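Local coordinates for protein endo-beta-1,4-glucanase (cellulase B) (Bacillus halodurans, PDB 4V2X) that probably hydrolyses beta-1,4-linked glucans as a family 5 glycoside hydrolase, its catalytic module joined to an Ig-like module and a family 46 carbohydrate-binding module, at residues Q80-W85 against P126-R131; Q486-H491 against V570-I575; R559-F562 against E568-N571. All blocks are in the same frame, centred on the assembly; numbering follows the deposited sequence.

Contact 1: Q80-W85 against P126-R131; sequences QDETAW and PQFLNR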
# COMPACT_ATOMS: atom_id res chain seq x y z
N GLN A 80 -16.23 -31.33 13.14
CA GLN A 80 -15.66 -32.49 12.46
C GLN A 80 -16.13 -32.52 11.02
O GLN A 80 -15.32 -32.71 10.10
CB GLN A 80 -16.07 -33.79 13.17
CG GLN A 80 -15.46 -35.07 12.59
CD GLN A 80 -14.01 -35.29 12.99
OE1 GLN A 80 -13.68 -36.28 13.65
NE2 GLN A 80 -13.13 -34.37 12.58
N ASP A 81 -17.43 -32.30 10.81
CA ASP A 81 -17.98 -32.31 9.47
C ASP A 81 -19.07 -31.25 9.23
O ASP A 81 -19.41 -30.45 10.10
CB ASP A 81 -18.44 -33.73 9.10
CG ASP A 81 -19.87 -34.07 9.55
OD1 ASP A 81 -20.54 -33.29 10.25
OD2 ASP A 81 -20.32 -35.17 9.17
N GLU A 82 -19.60 -31.27 8.01
CA GLU A 82 -20.52 -30.24 7.53
C GLU A 82 -21.92 -30.28 8.15
O GLU A 82 -22.75 -29.43 7.83
CB GLU A 82 -20.63 -30.31 6.00
CG GLU A 82 -21.13 -31.63 5.43
CD GLU A 82 -20.03 -32.66 5.17
OE1 GLU A 82 -18.99 -32.64 5.87
OE2 GLU A 82 -20.22 -33.52 4.28
N THR A 83 -22.18 -31.25 9.03
CA THR A 83 -23.44 -31.31 9.77
C THR A 83 -23.33 -30.69 11.16
O THR A 83 -24.31 -30.67 11.90
CB THR A 83 -23.94 -32.77 9.93
OG1 THR A 83 -23.10 -33.48 10.85
CG2 THR A 83 -23.98 -33.48 8.58
N ALA A 84 -22.16 -30.14 11.49
CA ALA A 84 -21.86 -29.64 12.84
C ALA A 84 -22.81 -28.52 13.28
O ALA A 84 -23.07 -28.36 14.47
CB ALA A 84 -20.41 -29.17 12.92
N TRP A 85 -23.33 -27.75 12.32
CA TRP A 85 -24.23 -26.65 12.65
C TRP A 85 -25.70 -26.93 12.29
O TRP A 85 -26.51 -26.01 12.13
CB TRP A 85 -23.70 -25.36 12.01
CG TRP A 85 -22.48 -24.80 12.71
CD1 TRP A 85 -21.94 -25.20 13.90
CD2 TRP A 85 -21.68 -23.69 12.27
NE1 TRP A 85 -20.85 -24.43 14.22
CE2 TRP A 85 -20.67 -23.49 13.24
CE3 TRP A 85 -21.72 -22.84 11.16
CZ2 TRP A 85 -19.71 -22.49 13.12
CZ3 TRP A 85 -20.77 -21.85 11.04
CH2 TRP A 85 -19.78 -21.68 12.02
N PRO A 126 -8.43 -36.23 2.65
CA PRO A 126 -8.97 -36.57 1.32
C PRO A 126 -10.46 -36.91 1.31
O PRO A 126 -11.13 -36.73 0.29
CB PRO A 126 -8.15 -37.80 0.90
CG PRO A 126 -7.10 -38.00 1.91
CD PRO A 126 -7.36 -37.15 3.10
N GLN A 127 -10.97 -37.42 2.43
CA GLN A 127 -12.37 -37.81 2.52
C GLN A 127 -13.24 -36.57 2.53
O GLN A 127 -14.25 -36.48 1.83
CB GLN A 127 -12.61 -38.65 3.78
CG GLN A 127 -12.24 -40.12 3.62
CD GLN A 127 -10.76 -40.38 3.46
OE1 GLN A 127 -9.98 -40.26 4.41
NE2 GLN A 127 -10.35 -40.76 2.25
N PHE A 128 -12.84 -35.60 3.32
CA PHE A 128 -13.52 -34.31 3.36
C PHE A 128 -13.46 -33.65 1.99
O PHE A 128 -14.48 -33.24 1.45
CB PHE A 128 -12.90 -33.42 4.41
CG PHE A 128 -13.58 -32.09 4.54
CD1 PHE A 128 -14.82 -32.00 5.14
CD2 PHE A 128 -12.97 -30.93 4.07
CE1 PHE A 128 -15.46 -30.77 5.27
CE2 PHE A 128 -13.60 -29.70 4.21
CZ PHE A 128 -14.84 -29.62 4.80
N LEU A 129 -12.27 -33.57 1.41
CA LEU A 129 -12.11 -33.00 0.08
C LEU A 129 -12.98 -33.70 -0.97
O LEU A 129 -13.59 -33.04 -1.82
CB LEU A 129 -10.64 -33.01 -0.35
CG LEU A 129 -10.28 -32.34 -1.69
CD1 LEU A 129 -10.80 -30.91 -1.74
CD2 LEU A 129 -8.78 -32.37 -1.90
N ASN A 130 -13.07 -35.02 -0.93
CA ASN A 130 -13.93 -35.73 -1.88
C ASN A 130 -15.41 -35.38 -1.72
O ASN A 130 -16.15 -35.32 -2.70
CB ASN A 130 -13.71 -37.24 -1.82
CG ASN A 130 -12.48 -37.68 -2.60
OD1 ASN A 130 -12.12 -37.07 -3.61
ND2 ASN A 130 -11.83 -38.75 -2.15
N ARG A 131 -15.85 -35.15 -0.49
CA ARG A 131 -17.24 -34.74 -0.25
C ARG A 131 -17.50 -33.34 -0.81
O ARG A 131 -18.53 -33.12 -1.46
CB ARG A 131 -17.58 -34.81 1.23
CG ARG A 131 -17.54 -36.22 1.80
CD ARG A 131 -18.51 -36.38 2.96
NE ARG A 131 -18.20 -35.47 4.06
CZ ARG A 131 -17.20 -35.64 4.93
NH1 ARG A 131 -16.38 -36.67 4.83
NH2 ARG A 131 -17.02 -34.75 5.90
O HOH W 1 -14.87 -34.46 7.91
O HOH W 2 -20.51 -33.78 1.35
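Glu82 turns CG in between its backbone N and carbonyl carbon (chi1 60°) and bends at chi2, while Arg131 sets CG opposite its carbonyl carbon and bends at chi3 (-61°); these turns lay carboxylate and guanidinium edge to edge. The pair joins two parts of the (beta/alpha)8 barrel of this family 5 module: the loop after strand 68-70 and the first turns of helix 126-141. Arg131 grips side-on, as arginine can by offering NE and NH2 side by side to a glutamate's two oxygens: NE gives a hydrogen bond to Glu82 OE2 at 2.8 Å and NH2 one to Glu82 OE1 at 2.9 Å. Each oxygen uses its syn lone pair and the two planes are only 12° apart, a flat, two-pronged salt bridge that fixes the rotation of both groups. Phe128, one helical turn earlier, brings ring atom CE1 to 4.0 Å from Glu82 OE1, which lies at the ring edge. Asp81 shapes the loop: its OD1 takes the backbone N of Thr83 in an Asx turn within a type I turn, and its OD2 pairs with Arg89. A methionine in place of Arg131 would probably leave the buried Glu82 carboxylate without its main charged mate and less firmly held in rotation. A water beside the salt bridge links the segments, donating to Gln80 O at 2.8 Å and accepting from Arg131 NH2 at 3.0 Å.

Contact 2: Q486-H491 against V570-I575; sequences QSTQGH and VNYTII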
# COMPACT_ATOMS: atom_id res chain seq x y z
N GLN A 486 -48.89 -7.91 32.68
CA GLN A 486 -49.23 -8.12 34.07
C GLN A 486 -48.02 -8.00 34.98
O GLN A 486 -46.90 -8.34 34.60
CB GLN A 486 -49.89 -9.49 34.27
CG GLN A 486 -51.07 -9.76 33.35
CD GLN A 486 -52.28 -8.88 33.63
OE1 GLN A 486 -52.28 -8.07 34.56
NE2 GLN A 486 -53.33 -9.05 32.84
N SER A 487 -48.29 -7.50 36.19
CA SER A 487 -47.29 -7.45 37.25
C SER A 487 -46.81 -8.86 37.56
O SER A 487 -47.54 -9.83 37.39
CB SER A 487 -47.89 -6.81 38.49
OG SER A 487 -48.25 -5.46 38.26
N THR A 488 -45.56 -8.97 38.00
CA THR A 488 -44.97 -10.27 38.26
C THR A 488 -43.69 -10.11 39.07
O THR A 488 -43.25 -8.99 39.33
CB THR A 488 -44.68 -11.03 36.95
OG1 THR A 488 -44.43 -12.41 37.23
CG2 THR A 488 -43.50 -10.41 36.19
N GLN A 489 -43.11 -11.23 39.46
CA GLN A 489 -41.83 -11.24 40.14
C GLN A 489 -41.05 -12.44 39.64
O GLN A 489 -41.62 -13.52 39.45
CB GLN A 489 -42.03 -11.27 41.66
CG GLN A 489 -40.79 -10.93 42.47
CD GLN A 489 -41.10 -10.23 43.79
OE1 GLN A 489 -41.72 -9.17 43.82
NE2 GLN A 489 -40.64 -10.83 44.90
N GLY A 490 -39.75 -12.26 39.40
CA GLY A 490 -38.93 -13.31 38.82
C GLY A 490 -37.44 -13.11 38.97
O GLY A 490 -36.99 -12.23 39.70
N HIS A 491 -36.68 -13.95 38.26
CA HIS A 491 -35.23 -13.99 38.33
C HIS A 491 -34.65 -13.57 36.98
O HIS A 491 -35.27 -13.81 35.94
CB HIS A 491 -34.80 -15.42 38.70
CG HIS A 491 -33.33 -15.59 38.93
ND1 HIS A 491 -32.48 -16.08 37.97
CD2 HIS A 491 -32.58 -15.38 40.03
CE1 HIS A 491 -31.25 -16.14 38.46
NE2 HIS A 491 -31.29 -15.72 39.71
N VAL A 570 -47.50 0.44 25.34
CA VAL A 570 -47.76 0.03 26.71
C VAL A 570 -46.50 0.24 27.53
O VAL A 570 -45.44 -0.25 27.16
CB VAL A 570 -48.17 -1.46 26.79
CG1 VAL A 570 -48.35 -1.89 28.24
CG2 VAL A 570 -49.45 -1.70 26.00
N ASN A 571 -46.62 0.98 28.64
CA ASN A 571 -45.52 1.14 29.59
C ASN A 571 -45.53 0.06 30.64
O ASN A 571 -46.57 -0.53 30.92
CB ASN A 571 -45.58 2.51 30.26
CG ASN A 571 -45.41 3.65 29.28
OD1 ASN A 571 -46.19 4.60 29.28
ND2 ASN A 571 -44.40 3.56 28.44
N TYR A 572 -44.37 -0.19 31.23
CA TYR A 572 -44.21 -1.22 32.25
C TYR A 572 -43.01 -0.83 33.09
O TYR A 572 -42.06 -0.24 32.58
CB TYR A 572 -44.01 -2.58 31.59
CG TYR A 572 -44.14 -3.79 32.49
CD1 TYR A 572 -45.38 -4.38 32.74
CD2 TYR A 572 -43.01 -4.39 33.05
CE1 TYR A 572 -45.49 -5.50 33.53
CE2 TYR A 572 -43.11 -5.51 33.85
CZ TYR A 572 -44.36 -6.06 34.10
OH TYR A 572 -44.46 -7.18 34.88
N THR A 573 -43.05 -1.16 34.37
CA THR A 573 -41.95 -0.87 35.26
C THR A 573 -41.30 -2.15 35.75
O THR A 573 -41.98 -3.11 36.13
CB THR A 573 -42.43 -0.03 36.46
OG1 THR A 573 -42.98 1.20 35.97
CG2 THR A 573 -41.27 0.27 37.41
N ILE A 574 -39.97 -2.17 35.73
CA ILE A 574 -39.23 -3.22 36.42
C ILE A 574 -38.33 -2.62 37.49
O ILE A 574 -37.76 -1.54 37.32
CB ILE A 574 -38.42 -4.13 35.48
CG1 ILE A 574 -37.51 -3.32 34.57
CG2 ILE A 574 -39.36 -5.01 34.66
CD1 ILE A 574 -36.45 -4.13 33.86
N ILE A 575 -38.24 -3.32 38.62
CA ILE A 575 -37.35 -2.95 39.70
C ILE A 575 -36.40 -4.13 39.87
O ILE A 575 -36.84 -5.25 40.12
CB ILE A 575 -38.11 -2.65 41.01
CG1 ILE A 575 -39.07 -1.48 40.79
CG2 ILE A 575 -37.14 -2.32 42.13
CD1 ILE A 575 -39.98 -1.18 41.96
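Tyr572 reaches from strand 569-577 to the carbonyl of Gln486 on strand 484-491, its OH giving a 2.7 Å hydrogen bond to Gln486 O. Both strands belong to the antiparallel beta-sheet of the carbohydrate-binding module, where strand 580-585 separates them. CG lies opposite the backbone N (chi1 -167°), which sends the long tyrosine ring across toward the segment 486-491. The tight part is the phenol end: the carbonyl oxygen of Gln486 sits at the ring edge, 3.3 Å from Tyr572 CE1, and the methyl CG2 of Thr488 comes to 3.6 Å from Tyr572 OH, the two side chains crossing at about a right angle. The other side is loose. The side chains of Gln486 and Ser487 set off away from strand 569-577, at an exposed surface, where the hydroxyl of Ser487 bonds to the backbone N of Ala585. A tyrosine suits this place because its ring packs against Ile497 of strand 495-500 while its hydroxyl meets a backbone acceptor. That hydroxyl approaches at a C=O...O angle of 132°, tilted 31° from the carbonyl plane; the polar end of a largely buried tyrosine thus finds a backbone acceptor on a strand its own strand does not pair with.

Contact 3: R559-F562 against E568-N571; sequences RLTF and ETVN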
# COMPACT_ATOMS: atom_id res chain seq x y z
N ARG A 559 -38.10 2.01 33.34
CA ARG A 559 -39.36 2.10 32.62
C ARG A 559 -39.19 1.48 31.25
O ARG A 559 -38.29 1.86 30.49
CB ARG A 559 -39.82 3.56 32.47
CG ARG A 559 -41.18 3.69 31.79
CD ARG A 559 -41.67 5.13 31.76
NE ARG A 559 -40.71 6.03 31.11
CZ ARG A 559 -40.53 6.14 29.79
NH1 ARG A 559 -41.25 5.43 28.93
NH2 ARG A 559 -39.61 6.99 29.32
N LEU A 560 -40.04 0.51 30.94
CA LEU A 560 -40.07 -0.12 29.64
C LEU A 560 -41.23 0.46 28.85
O LEU A 560 -42.28 0.77 29.41
CB LEU A 560 -40.26 -1.63 29.78
CG LEU A 560 -39.24 -2.37 30.63
CD1 LEU A 560 -39.59 -3.85 30.68
CD2 LEU A 560 -37.83 -2.18 30.09
N THR A 561 -41.04 0.60 27.54
CA THR A 561 -42.12 1.03 26.66
C THR A 561 -42.17 0.07 25.48
O THR A 561 -41.21 -0.04 24.72
CB THR A 561 -41.93 2.47 26.17
OG1 THR A 561 -41.75 3.35 27.30
CG2 THR A 561 -43.13 2.93 25.34
N PHE A 562 -43.28 -0.65 25.37
CA PHE A 562 -43.48 -1.60 24.30
C PHE A 562 -44.29 -0.93 23.21
O PHE A 562 -45.37 -0.42 23.47
CB PHE A 562 -44.19 -2.84 24.83
CG PHE A 562 -43.37 -3.61 25.82
CD1 PHE A 562 -43.41 -3.29 27.17
CD2 PHE A 562 -42.54 -4.64 25.40
CE1 PHE A 562 -42.64 -4.00 28.08
CE2 PHE A 562 -41.78 -5.35 26.30
CZ PHE A 562 -41.83 -5.03 27.65
N GLU A 568 -50.37 0.85 19.24
CA GLU A 568 -50.53 0.73 20.68
C GLU A 568 -49.17 0.81 21.36
O GLU A 568 -48.18 0.26 20.86
CB GLU A 568 -51.22 -0.58 21.06
CG GLU A 568 -52.70 -0.65 20.70
CD GLU A 568 -53.58 0.24 21.57
OE1 GLU A 568 -53.36 0.28 22.80
OE2 GLU A 568 -54.50 0.89 21.04
N THR A 569 -49.13 1.51 22.48
CA THR A 569 -47.93 1.68 23.29
C THR A 569 -48.31 1.28 24.70
O THR A 569 -49.34 1.72 25.20
CB THR A 569 -47.47 3.15 23.26
OG1 THR A 569 -47.10 3.49 21.92
CG2 THR A 569 -46.30 3.39 24.19
N VAL A 570 -47.50 0.44 25.34
CA VAL A 570 -47.76 0.03 26.71
C VAL A 570 -46.50 0.24 27.53
O VAL A 570 -45.44 -0.25 27.16
CB VAL A 570 -48.17 -1.46 26.79
CG1 VAL A 570 -48.35 -1.89 28.24
CG2 VAL A 570 -49.45 -1.70 26.00
N ASN A 571 -46.62 0.98 28.64
CA ASN A 571 -45.52 1.14 29.59
C ASN A 571 -45.53 0.06 30.64
O ASN A 571 -46.57 -0.53 30.92
CB ASN A 571 -45.58 2.51 30.26
CG ASN A 571 -45.41 3.65 29.28
OD1 ASN A 571 -46.19 4.60 29.28
ND2 ASN A 571 -44.40 3.56 28.44
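The Phe562 ring has the carbonyl oxygen of Val570 at its edge, near the ring plane, with Phe562 CD1 3.7 Å from that O; Met509 of the adjacent strand 506-513 and Met543 of the more distant strand 542-545 also touch this side chain. Two more flat groups meet where the Asn571 amide stands almost perpendicular (86°) to the guanidinium of Arg559, with Asn571 ND2 at the guanidinium edge, 3.7 Å from Arg559 NH1. These groups ride on a beta hairpin, strands 556-564 and 569-577, in the sheet of the carbohydrate-binding module. Phe562 and Val570 form a hydrogen-bonded pair: Phe562 N gives to Val570 O at 2.8 Å, nearly straight (174°), and Val570 N returns a bond to Phe562 O at 3.0 Å. Thr561 and Asn571, a non-hydrogen-bonded pair, lie side by side, Asn571 ND2 being 2.9 Å from Thr561 OG1. Threonine suits this face by pairing a hydroxyl with a methyl: CG2 lies opposite the backbone N, which leads Thr561 CG2 to Thr569 CG2 at a tight 3.4 Å. The chemistry thus divides between the two faces of the hairpin, apolar Phe562 and Val570 meeting Leu485 on one, more polar Thr561 and Asn571 on the other, implying a ladder held by backbone bonds between them.

Along the chain contact 1 closes before the other two open, and it belongs to the catalytic barrel, whereas contacts 2 and 3 lie in the carbohydrate-binding module. Its centre is 48 Å from each of theirs, with nothing touching between. Contacts 2 and 3 are only 11 Å apart between centres and share Val570 and Asn571 on strand 569-577. Strand 556-564 flanks that strand on one edge, in contact 3, while contact 2 reaches past strand 580-585 on the other to strand 484-491. Tyr572 links them, its backbone O 2.7 Å from Leu560 N, a probable hydrogen bond. One sheet strand thus serves two contacts, while contact 1 lies in a separate module, across the chain's centre from contact 3, as befits a modular enzyme.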